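Long-range contacts in aerobactin synthase IucA (Klebsiella pneumoniae subsp. pneumoniae, PDB 5JM8), which probably activates citrate with ATP as an NRPS-independent siderophore (NIS) synthetase in the assembly of the virulence-linked siderophore aerobactin: residues Phe19-Thr27 and Val541-Leu549; Arg168-Leu179 and Leu260-Leu268. All coordinates share one frame; numbering follows the deposited sequence.

Contact 1. Residues Phe19-Thr27 and Val541-Leu549; sequences FLNSLVRET and VKGNFFCYL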
loop_
_atom_site.group_PDB
_atom_site.type_symbol
_atom_site.label_atom_id
_atom_site.label_comp_id
_atom_site.label_asym_id
_atom_site.label_seq_id
_atom_site.Cartn_x
_atom_site.Cartn_y
_atom_site.Cartn_z
ATOM N N PHE A 19 8.671 25.359 -32.412
ATOM C CA PHE A 19 9.496 26.018 -33.415
ATOM C C PHE A 19 8.926 27.393 -33.737
ATOM O O PHE A 19 9.647 28.390 -33.747
ATOM C CB PHE A 19 9.583 25.157 -34.680
ATOM C CG PHE A 19 10.344 25.796 -35.809
ATOM C CD1 PHE A 19 9.703 26.626 -36.715
ATOM C CD2 PHE A 19 11.700 25.560 -35.968
ATOM C CE1 PHE A 19 10.401 27.213 -37.752
ATOM C CE2 PHE A 19 12.403 26.143 -37.006
ATOM C CZ PHE A 19 11.754 26.971 -37.898
ATOM N N LEU A 20 7.619 27.438 -33.970
ATOM C CA LEU A 20 6.959 28.658 -34.415
ATOM C C LEU A 20 6.815 29.693 -33.297
ATOM O O LEU A 20 7.121 30.866 -33.502
ATOM C CB LEU A 20 5.583 28.326 -34.998
ATOM C CG LEU A 20 5.600 27.445 -36.251
ATOM C CD1 LEU A 20 4.191 27.027 -36.642
ATOM C CD2 LEU A 20 6.282 28.151 -37.413
ATOM N N ASN A 21 6.357 29.268 -32.122
ATOM C CA ASN A 21 6.198 30.189 -30.993
ATOM C C ASN A 21 7.538 30.752 -30.544
ATOM O O ASN A 21 7.640 31.923 -30.175
ATOM C CB ASN A 21 5.515 29.497 -29.812
ATOM C CG ASN A 21 4.036 29.259 -30.048
ATOM O OD1 ASN A 21 3.519 29.517 -31.135
ATOM N ND2 ASN A 21 3.349 28.754 -29.029
ATOM N N SER A 22 8.563 29.908 -30.569
ATOM C CA SER A 22 9.915 30.345 -30.259
ATOM C C SER A 22 10.336 31.447 -31.230
ATOM O O SER A 22 10.898 32.465 -30.825
ATOM C CB SER A 22 10.893 29.169 -30.323
ATOM O OG SER A 22 12.182 29.560 -29.897
ATOM N N LEU A 23 10.043 31.242 -32.511
ATOM C CA LEU A 23 10.364 32.219 -33.548
ATOM C C LEU A 23 9.573 33.520 -33.382
ATOM O O LEU A 23 10.141 34.609 -33.447
ATOM C CB LEU A 23 10.093 31.622 -34.933
ATOM C CG LEU A 23 10.320 32.535 -36.143
ATOM C CD1 LEU A 23 11.785 32.924 -36.273
ATOM C CD2 LEU A 23 9.829 31.861 -37.413
ATOM N N VAL A 24 8.267 33.398 -33.174
ATOM C CA VAL A 24 7.385 34.559 -33.065
ATOM C C VAL A 24 7.777 35.473 -31.901
ATOM O O VAL A 24 7.590 36.688 -31.965
ATOM C CB VAL A 24 5.913 34.114 -32.897
ATOM C CG1 VAL A 24 5.025 35.280 -32.472
ATOM C CG2 VAL A 24 5.399 33.508 -34.187
ATOM N N ARG A 25 8.309 34.886 -30.836
ATOM C CA ARG A 25 8.733 35.660 -29.676
ATOM C C ARG A 25 10.008 36.456 -29.956
ATOM O O ARG A 25 10.180 37.562 -29.444
ATOM C CB ARG A 25 8.953 34.737 -28.474
ATOM C CG ARG A 25 9.625 35.413 -27.282
ATOM C CD ARG A 25 9.753 34.468 -26.104
ATOM N NE ARG A 25 8.477 34.259 -25.428
ATOM C CZ ARG A 25 8.311 33.469 -24.372
ATOM N NH1 ARG A 25 9.341 32.803 -23.870
ATOM N NH2 ARG A 25 7.113 33.341 -23.822
ATOM N N GLU A 26 10.895 35.890 -30.768
ATOM C CA GLU A 26 12.217 36.473 -30.987
ATOM C C GLU A 26 12.293 37.319 -32.257
ATOM O O GLU A 26 13.372 37.778 -32.636
ATOM C CB GLU A 26 13.271 35.365 -31.041
ATOM C CG GLU A 26 13.289 34.497 -29.792
ATOM C CD GLU A 26 14.381 33.447 -29.813
ATOM O OE1 GLU A 26 15.359 33.615 -30.571
ATOM O OE2 GLU A 26 14.257 32.451 -29.068
ATOM N N THR A 27 11.149 37.523 -32.907
ATOM C CA THR A 27 11.082 38.360 -34.100
ATOM C C THR A 27 9.953 39.382 -34.002
ATOM O O THR A 27 8.938 39.145 -33.344
ATOM C CB THR A 27 10.873 37.522 -35.380
ATOM O OG1 THR A 27 9.564 36.938 -35.374
ATOM C CG2 THR A 27 11.922 36.427 -35.489
ATOM N N VAL A 541 16.585 39.695 -22.135
ATOM C CA VAL A 541 16.868 38.307 -21.783
ATOM C C VAL A 541 17.603 37.592 -22.923
ATOM O O VAL A 541 18.336 38.230 -23.676
ATOM C CB VAL A 541 15.557 37.569 -21.423
ATOM C CG1 VAL A 541 14.923 38.209 -20.202
ATOM C CG2 VAL A 541 14.578 37.588 -22.590
ATOM N N LYS A 542 17.414 36.278 -23.042
ATOM C CA LYS A 542 18.137 35.472 -24.025
ATOM C C LYS A 542 17.211 34.465 -24.709
ATOM O O LYS A 542 16.543 33.670 -24.044
ATOM C CB LYS A 542 19.305 34.750 -23.348
ATOM C CG LYS A 542 20.162 33.903 -24.277
ATOM C CD LYS A 542 21.230 33.159 -23.492
ATOM C CE LYS A 542 21.949 32.131 -24.348
ATOM N NZ LYS A 542 22.663 32.763 -25.486
ATOM N N GLY A 543 17.184 34.507 -26.040
ATOM C CA GLY A 543 16.340 33.625 -26.827
ATOM C C GLY A 543 17.007 32.295 -27.123
ATOM O O GLY A 543 18.231 32.188 -27.091
ATOM N N ASN A 544 16.194 31.283 -27.414
ATOM C CA ASN A 544 16.689 29.938 -27.692
ATOM C C ASN A 544 16.804 29.636 -29.184
ATOM O O ASN A 544 17.623 28.814 -29.595
ATOM C CB ASN A 544 15.775 28.896 -27.042
ATOM C CG ASN A 544 15.834 28.925 -25.531
ATOM O OD1 ASN A 544 16.853 28.581 -24.932
ATOM N ND2 ASN A 544 14.735 29.324 -24.904
ATOM N N PHE A 545 15.982 30.298 -29.993
ATOM C CA PHE A 545 15.890 29.988 -31.416
ATOM C C PHE A 545 17.157 30.404 -32.170
ATOM O O PHE A 545 17.715 29.612 -32.930
ATOM C CB PHE A 545 14.656 30.666 -32.024
ATOM C CG PHE A 545 14.470 30.398 -33.496
ATOM C CD1 PHE A 545 15.204 31.106 -34.431
ATOM C CD2 PHE A 545 13.549 29.463 -33.944
ATOM C CE1 PHE A 545 15.039 30.879 -35.783
ATOM C CE2 PHE A 545 13.378 29.234 -35.297
ATOM C CZ PHE A 545 14.126 29.938 -36.215
ATOM N N PHE A 546 17.616 31.636 -31.960
ATOM C CA PHE A 546 18.803 32.127 -32.656
ATOM C C PHE A 546 20.069 31.719 -31.911
ATOM O O PHE A 546 21.166 31.752 -32.468
ATOM C CB PHE A 546 18.738 33.646 -32.830
ATOM C CG PHE A 546 17.649 34.092 -33.762
ATOM C CD1 PHE A 546 17.771 33.912 -35.129
ATOM C CD2 PHE A 546 16.497 34.680 -33.268
ATOM C CE1 PHE A 546 16.766 34.313 -35.988
ATOM C CE2 PHE A 546 15.491 35.083 -34.119
ATOM C CZ PHE A 546 15.626 34.900 -35.484
ATOM N N CYS A 547 19.909 31.321 -30.654
ATOM C CA CYS A 547 21.015 30.769 -29.883
ATOM C C CYS A 547 21.341 29.364 -30.374
ATOM O O CYS A 547 22.503 28.960 -30.424
ATOM C CB CYS A 547 20.679 30.740 -28.392
ATOM S SG CYS A 547 21.993 30.077 -27.342
ATOM N N TYR A 548 20.299 28.625 -30.739
ATOM C CA TYR A 548 20.438 27.244 -31.188
ATOM C C TYR A 548 20.943 27.191 -32.627
ATOM O O TYR A 548 21.636 26.255 -33.029
ATOM C CB TYR A 548 19.095 26.524 -31.069
ATOM C CG TYR A 548 19.175 25.025 -31.190
ATOM C CD1 TYR A 548 19.762 24.270 -30.193
ATOM C CD2 TYR A 548 18.650 24.365 -32.290
ATOM C CE1 TYR A 548 19.837 22.904 -30.286
ATOM C CE2 TYR A 548 18.718 22.992 -32.393
ATOM C CZ TYR A 548 19.313 22.267 -31.383
ATOM O OH TYR A 548 19.385 20.901 -31.471
ATOM N N LEU A 549 20.585 28.214 -33.393
ATOM C CA LEU A 549 21.024 28.360 -34.774
ATOM C C LEU A 549 22.518 28.679 -34.836
ATOM O O LEU A 549 23.192 28.355 -35.816
ATOM C CB LEU A 549 20.199 29.455 -35.451
ATOM C CG LEU A 549 20.483 29.857 -36.897
ATOM C CD1 LEU A 549 20.336 28.685 -37.854
ATOM C CD2 LEU A 549 19.531 30.980 -37.270
#

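Contact 2. Residues Arg168-Leu179 and Leu260-Leu268; sequences RYLPDFAPHFPL and LPTTSSRSL. With ATP (adenosine-5'-triphosphate), chain I.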
loop_
_atom_site.group_PDB
_atom_site.type_symbol
_atom_site.label_atom_id
_atom_site.label_comp_id
_atom_site.label_asym_id
_atom_site.label_seq_id
_atom_site.Cartn_x
_atom_site.Cartn_y
_atom_site.Cartn_z
ATOM N N ARG A 168 15.294 4.051 -24.044
ATOM C CA ARG A 168 15.644 3.573 -22.712
ATOM C C ARG A 168 16.109 4.692 -21.786
ATOM O O ARG A 168 15.806 4.680 -20.595
ATOM C CB ARG A 168 16.734 2.498 -22.810
ATOM C CG ARG A 168 16.992 1.759 -21.500
ATOM C CD ARG A 168 18.081 0.706 -21.637
ATOM N NE ARG A 168 18.368 0.062 -20.358
ATOM C CZ ARG A 168 19.405 -0.738 -20.132
ATOM N NH1 ARG A 168 19.579 -1.274 -18.931
ATOM N NH2 ARG A 168 20.271 -1.001 -21.099
ATOM N N TYR A 169 16.830 5.664 -22.337
ATOM C CA TYR A 169 17.584 6.608 -21.515
ATOM C C TYR A 169 16.940 7.993 -21.420
ATOM O O TYR A 169 17.359 8.822 -20.609
ATOM C CB TYR A 169 19.010 6.713 -22.062
ATOM C CG TYR A 169 19.742 5.385 -22.027
ATOM C CD1 TYR A 169 19.721 4.594 -20.885
ATOM C CD2 TYR A 169 20.427 4.911 -23.136
ATOM C CE1 TYR A 169 20.373 3.380 -20.841
ATOM C CE2 TYR A 169 21.085 3.691 -23.101
ATOM C CZ TYR A 169 21.053 2.931 -21.950
ATOM O OH TYR A 169 21.700 1.718 -21.897
ATOM N N LEU A 170 15.918 8.235 -22.234
ATOM C CA LEU A 170 15.112 9.445 -22.121
ATOM C C LEU A 170 13.815 9.124 -21.382
ATOM O O LEU A 170 13.428 7.961 -21.291
ATOM C CB LEU A 170 14.807 10.026 -23.502
ATOM C CG LEU A 170 16.009 10.374 -24.381
ATOM C CD1 LEU A 170 15.517 10.824 -25.735
ATOM C CD2 LEU A 170 16.883 11.442 -23.747
ATOM N N PRO A 171 13.143 10.152 -20.840
ATOM C CA PRO A 171 11.907 9.914 -20.086
ATOM C C PRO A 171 10.676 9.701 -20.955
ATOM O O PRO A 171 9.663 9.207 -20.462
ATOM C CB PRO A 171 11.750 11.197 -19.270
ATOM C CG PRO A 171 12.419 12.240 -20.092
ATOM C CD PRO A 171 13.597 11.549 -20.720
ATOM N N ASP A 172 10.769 10.075 -22.225
ATOM C CA ASP A 172 9.601 10.175 -23.095
ATOM C C ASP A 172 8.790 8.878 -23.151
ATOM O O ASP A 172 7.561 8.908 -23.092
ATOM C CB ASP A 172 10.036 10.583 -24.507
ATOM C CG ASP A 172 10.833 11.879 -24.525
ATOM O OD1 ASP A 172 11.846 11.969 -23.801
ATOM O OD2 ASP A 172 10.446 12.810 -25.261
ATOM N N PHE A 173 9.481 7.744 -23.250
ATOM C CA PHE A 173 8.825 6.440 -23.370
ATOM C C PHE A 173 8.599 5.812 -21.998
ATOM O O PHE A 173 8.234 4.640 -21.891
ATOM C CB PHE A 173 9.659 5.503 -24.253
ATOM C CG PHE A 173 9.815 5.983 -25.671
ATOM C CD1 PHE A 173 10.661 7.038 -25.970
ATOM C CD2 PHE A 173 9.119 5.380 -26.704
ATOM C CE1 PHE A 173 10.810 7.482 -27.270
ATOM C CE2 PHE A 173 9.265 5.818 -28.007
ATOM C CZ PHE A 173 10.109 6.872 -28.289
ATOM N N ALA A 174 8.821 6.611 -20.957
ATOM C CA ALA A 174 8.631 6.187 -19.573
ATOM C C ALA A 174 9.383 4.899 -19.239
ATOM O O ALA A 174 8.789 3.948 -18.724
ATOM C CB ALA A 174 7.148 6.016 -19.282
ATOM N N PRO A 175 10.695 4.861 -19.521
ATOM C CA PRO A 175 11.459 3.646 -19.250
ATOM C C PRO A 175 12.042 3.621 -17.850
ATOM O O PRO A 175 11.930 4.593 -17.105
ATOM C CB PRO A 175 12.574 3.716 -20.284
ATOM C CG PRO A 175 12.868 5.176 -20.361
ATOM C CD PRO A 175 11.540 5.886 -20.160
ATOM N N HIS A 176 12.669 2.505 -17.504
ATOM C CA HIS A 176 13.449 2.420 -16.284
ATOM C C HIS A 176 14.536 1.371 -16.455
ATOM O O HIS A 176 14.442 0.501 -17.322
ATOM C CB HIS A 176 12.560 2.094 -15.087
ATOM C CG HIS A 176 11.817 0.801 -15.216
ATOM N ND1 HIS A 176 10.562 0.716 -15.778
ATOM C CD2 HIS A 176 12.147 -0.455 -14.837
ATOM C CE1 HIS A 176 10.155 -0.541 -15.749
ATOM N NE2 HIS A 176 11.098 -1.272 -15.182
ATOM N N PHE A 177 15.580 1.470 -15.642
ATOM C CA PHE A 177 16.700 0.546 -15.738
ATOM C C PHE A 177 17.532 0.557 -14.462
ATOM O O PHE A 177 17.599 1.575 -13.774
ATOM C CB PHE A 177 17.579 0.905 -16.937
ATOM C CG PHE A 177 18.033 2.337 -16.948
ATOM C CD1 PHE A 177 19.092 2.746 -16.156
ATOM C CD2 PHE A 177 17.404 3.272 -17.753
ATOM C CE1 PHE A 177 19.513 4.058 -16.161
ATOM C CE2 PHE A 177 17.822 4.588 -17.764
ATOM C CZ PHE A 177 18.878 4.982 -16.966
ATOM N N PRO A 178 18.173 -0.578 -14.140
ATOM C CA PRO A 178 19.082 -0.571 -12.993
ATOM C C PRO A 178 20.408 0.085 -13.363
ATOM O O PRO A 178 20.749 0.127 -14.546
ATOM C CB PRO A 178 19.255 -2.054 -12.680
ATOM C CG PRO A 178 19.129 -2.714 -14.004
ATOM C CD PRO A 178 18.134 -1.897 -14.796
ATOM N N LEU A 179 21.139 0.590 -12.376
ATOM C CA LEU A 179 22.414 1.248 -12.639
ATOM C C LEU A 179 23.480 0.251 -13.061
ATOM O O LEU A 179 23.354 -0.947 -12.823
ATOM C CB LEU A 179 22.902 2.004 -11.403
ATOM C CG LEU A 179 22.058 3.180 -10.920
ATOM C CD1 LEU A 179 22.717 3.818 -9.710
ATOM C CD2 LEU A 179 21.865 4.197 -12.031
ATOM N N LEU A 260 14.467 5.796 -12.880
ATOM C CA LEU A 260 13.681 6.489 -13.894
ATOM C C LEU A 260 14.394 7.751 -14.372
ATOM O O LEU A 260 14.675 8.639 -13.567
ATOM C CB LEU A 260 12.303 6.865 -13.340
ATOM C CG LEU A 260 11.211 5.796 -13.282
ATOM C CD1 LEU A 260 11.563 4.662 -12.329
ATOM C CD2 LEU A 260 9.898 6.445 -12.879
ATOM N N PRO A 261 14.702 7.839 -15.678
ATOM C CA PRO A 261 15.196 9.137 -16.148
ATOM C C PRO A 261 14.127 10.219 -16.016
ATOM O O PRO A 261 12.980 9.991 -16.398
ATOM C CB PRO A 261 15.553 8.879 -17.619
ATOM C CG PRO A 261 14.859 7.611 -17.987
ATOM C CD PRO A 261 14.779 6.808 -16.729
ATOM N N THR A 262 14.498 11.371 -15.467
ATOM C CA THR A 262 13.550 12.457 -15.251
ATOM C C THR A 262 13.550 13.409 -16.444
ATOM O O THR A 262 14.175 13.127 -17.466
ATOM C CB THR A 262 13.875 13.240 -13.963
ATOM O OG1 THR A 262 15.124 13.927 -14.112
ATOM C CG2 THR A 262 13.953 12.293 -12.776
ATOM N N THR A 263 12.846 14.529 -16.307
ATOM C CA THR A 263 12.730 15.520 -17.375
ATOM C C THR A 263 14.081 15.911 -17.982
ATOM O O THR A 263 14.163 16.238 -19.167
ATOM C CB THR A 263 12.038 16.804 -16.869
ATOM O OG1 THR A 263 12.507 17.119 -15.552
ATOM C CG2 THR A 263 10.526 16.627 -16.836
ATOM N N SER A 264 15.134 15.866 -17.169
ATOM C CA SER A 264 16.464 16.291 -17.599
ATOM C C SER A 264 17.306 15.128 -18.116
ATOM O O SER A 264 18.465 15.315 -18.490
ATOM C CB SER A 264 17.196 16.973 -16.445
ATOM O OG SER A 264 17.209 16.145 -15.297
ATOM N N SER A 265 16.718 13.933 -18.115
ATOM C CA SER A 265 17.357 12.717 -18.629
ATOM C C SER A 265 18.577 12.275 -17.813
ATOM O O SER A 265 18.663 11.114 -17.413
ATOM C CB SER A 265 17.766 12.897 -20.094
ATOM O OG SER A 265 16.640 13.160 -20.913
ATOM N N ARG A 266 19.521 13.181 -17.572
ATOM C CA ARG A 266 20.746 12.813 -16.865
ATOM C C ARG A 266 20.511 12.629 -15.376
ATOM O O ARG A 266 21.351 12.056 -14.681
ATOM C CB ARG A 266 21.842 13.859 -17.088
ATOM C CG ARG A 266 21.529 15.266 -16.594
ATOM C CD ARG A 266 22.809 16.091 -16.587
ATOM N NE ARG A 266 22.585 17.529 -16.458
ATOM C CZ ARG A 266 23.562 18.431 -16.471
ATOM N NH1 ARG A 266 23.282 19.721 -16.349
ATOM N NH2 ARG A 266 24.825 18.046 -16.604
ATOM N N SER A 267 19.374 13.114 -14.890
ATOM C CA SER A 267 19.003 12.929 -13.496
ATOM C C SER A 267 18.026 11.772 -13.372
ATOM O O SER A 267 16.980 11.759 -14.020
ATOM C CB SER A 267 18.399 14.205 -12.919
ATOM O OG SER A 267 19.365 15.243 -12.883
ATOM N N LEU A 268 18.389 10.801 -12.539
ATOM C CA LEU A 268 17.591 9.595 -12.350
ATOM C C LEU A 268 16.876 9.593 -11.000
ATOM O O LEU A 268 17.345 10.200 -10.039
ATOM C CB LEU A 268 18.477 8.355 -12.463
ATOM C CG LEU A 268 18.857 7.875 -13.867
ATOM C CD1 LEU A 268 19.448 8.990 -14.711
ATOM C CD2 LEU A 268 19.827 6.704 -13.775
HETATM P PG ATP I . 18.450 18.638 -13.240
HETATM O O1G ATP I . 18.365 17.135 -13.146
HETATM O O2G ATP I . 17.171 19.340 -12.855
HETATM O O3G ATP I . 19.675 19.225 -12.582
HETATM P PB ATP I . 19.592 19.944 -15.574
HETATM O O1B ATP I . 19.966 19.323 -16.896
HETATM O O2B ATP I . 20.681 20.395 -14.627
HETATM O O3B ATP I . 18.563 18.939 -14.828
HETATM P PA ATP I . 18.867 22.371 -16.912
HETATM O O1A ATP I . 20.355 22.503 -17.115
HETATM O O2A ATP I . 18.065 23.563 -16.450
HETATM O O3A ATP I . 18.597 21.183 -15.858
HETATM O "O5'" ATP I . 18.168 21.818 -18.249
HETATM C "C5'" ATP I . 16.761 21.609 -18.226
HETATM C "C4'" ATP I . 16.342 20.467 -19.140
HETATM O "O4'" ATP I . 14.917 20.368 -19.102
HETATM C "C3'" ATP I . 16.747 20.676 -20.591
HETATM O "O3'" ATP I . 17.405 19.500 -21.081
HETATM C "C2'" ATP I . 15.456 20.937 -21.344
HETATM O "O2'" ATP I . 15.414 20.239 -22.587
HETATM C "C1'" ATP I . 14.362 20.433 -20.417
HETATM N N9 ATP I . 13.189 21.335 -20.408
HETATM C C8 ATP I . 11.947 20.958 -20.754
HETATM N N7 ATP I . 11.082 21.998 -20.647
HETATM C C5 ATP I . 11.783 23.063 -20.222
HETATM C C6 ATP I . 11.475 24.471 -19.902
HETATM N N6 ATP I . 10.205 24.924 -20.031
HETATM N N1 ATP I . 12.492 25.262 -19.489
HETATM C C2 ATP I . 13.751 24.800 -19.365
HETATM N N3 ATP I . 14.095 23.528 -19.640
HETATM C C4 ATP I . 13.175 22.626 -20.066
#

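Contact 1. Residues Phe19-Thr27 and Val541-Leu549
S22 and F545 bring their CA atoms within 6.1 Å where helix 19-26 meets the short helix 545-549, the two axes passing 10.5 Å apart at 106°, close to perpendicular. The polar half of the contact belongs to E26. Its side chain is extended beyond CG (chi2 -177°) and delivers the carboxylate to the amino end of the second helix. E26 OE2 accepts the N-H of F545, 2.9 Å from F545 N, on its syn side and almost straight; N544 N, 2.8 Å from E26 OE2, adds a weak, bent bond. F546 N donates weakly to E26 OE1. One good bond and a weak one thus meet OE2 and a weak one reaches OE1; the helix end would probably stabilise the negative charge.

F545 carries the apolar half. It turns an edge to the face of F19 in a T-shaped pair, centroids of the two rings 5.4 Å apart and planes at 67°. L23 CD1 lies over a face of F545 in a CH-pi contact, 4.0 Å from the ring centroid, while S22 OG lies at the edge. F546 and E26 slide past each other in opposite directions, and T27 CG2 sits at the F546 ring edge. Beyond the pair, F107 of helix 101-124 and L93 of helix 82-96 close around F545. The arrangement is a knob-into-hole fit, F545 seated among F19, S22, L23 and E26, beside a carboxylate that gathers N-H groups at a helix's amino end.

Contact 2. Residues Arg168-Leu179 and Leu260-Leu268
P261, a ring at the end of strand 258-261, fits against the bend of 168-179, its CB toward that segment. Carbonyl oxygens surround much of the ring: Y169 O is 3.5 Å from P261 CB, L170 O lies by CG, and P175 O is 3.6 Å from P261 CD. Carbon contacts complete the fit, with P175 CG 3.9 Å from P261 CG and the F177 ring approaching CD obliquely through CE2.

P171 answers from the first turn of the loop after helix 163-169. Its ring lies along the backbone of the partner, P171 CB 3.3 Å from P261 O, CG near T262 O and CD near S265 OG. S265 OG also touches L170 CD2, so this hydroxyl is bordered by carbon from two residues.

L268, on the returning strand, points toward 168-179 and uses one methyl for both neighbours. L268 CD2 is 3.6 Å from F177 CE1 and 3.7 Å from L179 CD2. F177 CG stands between its own backbone N and carbonyl carbon (chi1 54°), which turns the ring to lie across L268, while L179 slides past L268 in the opposite direction.

No hydrogen bond joins the segments; P175 O and, weakly, P261 O are instead met by Q143 NE2. The polar side chains of 260-268 lie in the loop between its strands. R266, extended from CG to NE, donates from NE to ATP O1B at 3.2 Å and from NH1 to ATP O2B, while T263 OG1 bonds E142 and the magnesium-site residue Q429. The chemistry is therefore divided: proline rings, leucine methyls and the F177 ring pack the strand ends against the bend, and the loop between those strands turns the R266 guanidinium to the triphosphate and the T263 hydroxyl to E142 and Q429.

Overall arrangement
From the N terminus, helix 14-26 supplies the first half of contact 1, whose partner arrives only near the C terminus at 541-549, closing a loop of 513 residues. Contact 2 falls wholly within that span, closing a loop of 80 residues, so the two nest without crossing. Contact 1 ties the amino-terminal helix to the late helical part of the chain; contact 2 joins the end of helix 163-169 and the start of strand 177-185, from a three-stranded antiparallel sheet, to the hairpin of strands 258-261 and 267-269 in another antiparallel sheet. Their centres lie 27 Å apart and they do not touch, yet ATP lies near both: the side chain of N544 is about 7 Å from it, and the loop of 260-268 lines its pocket.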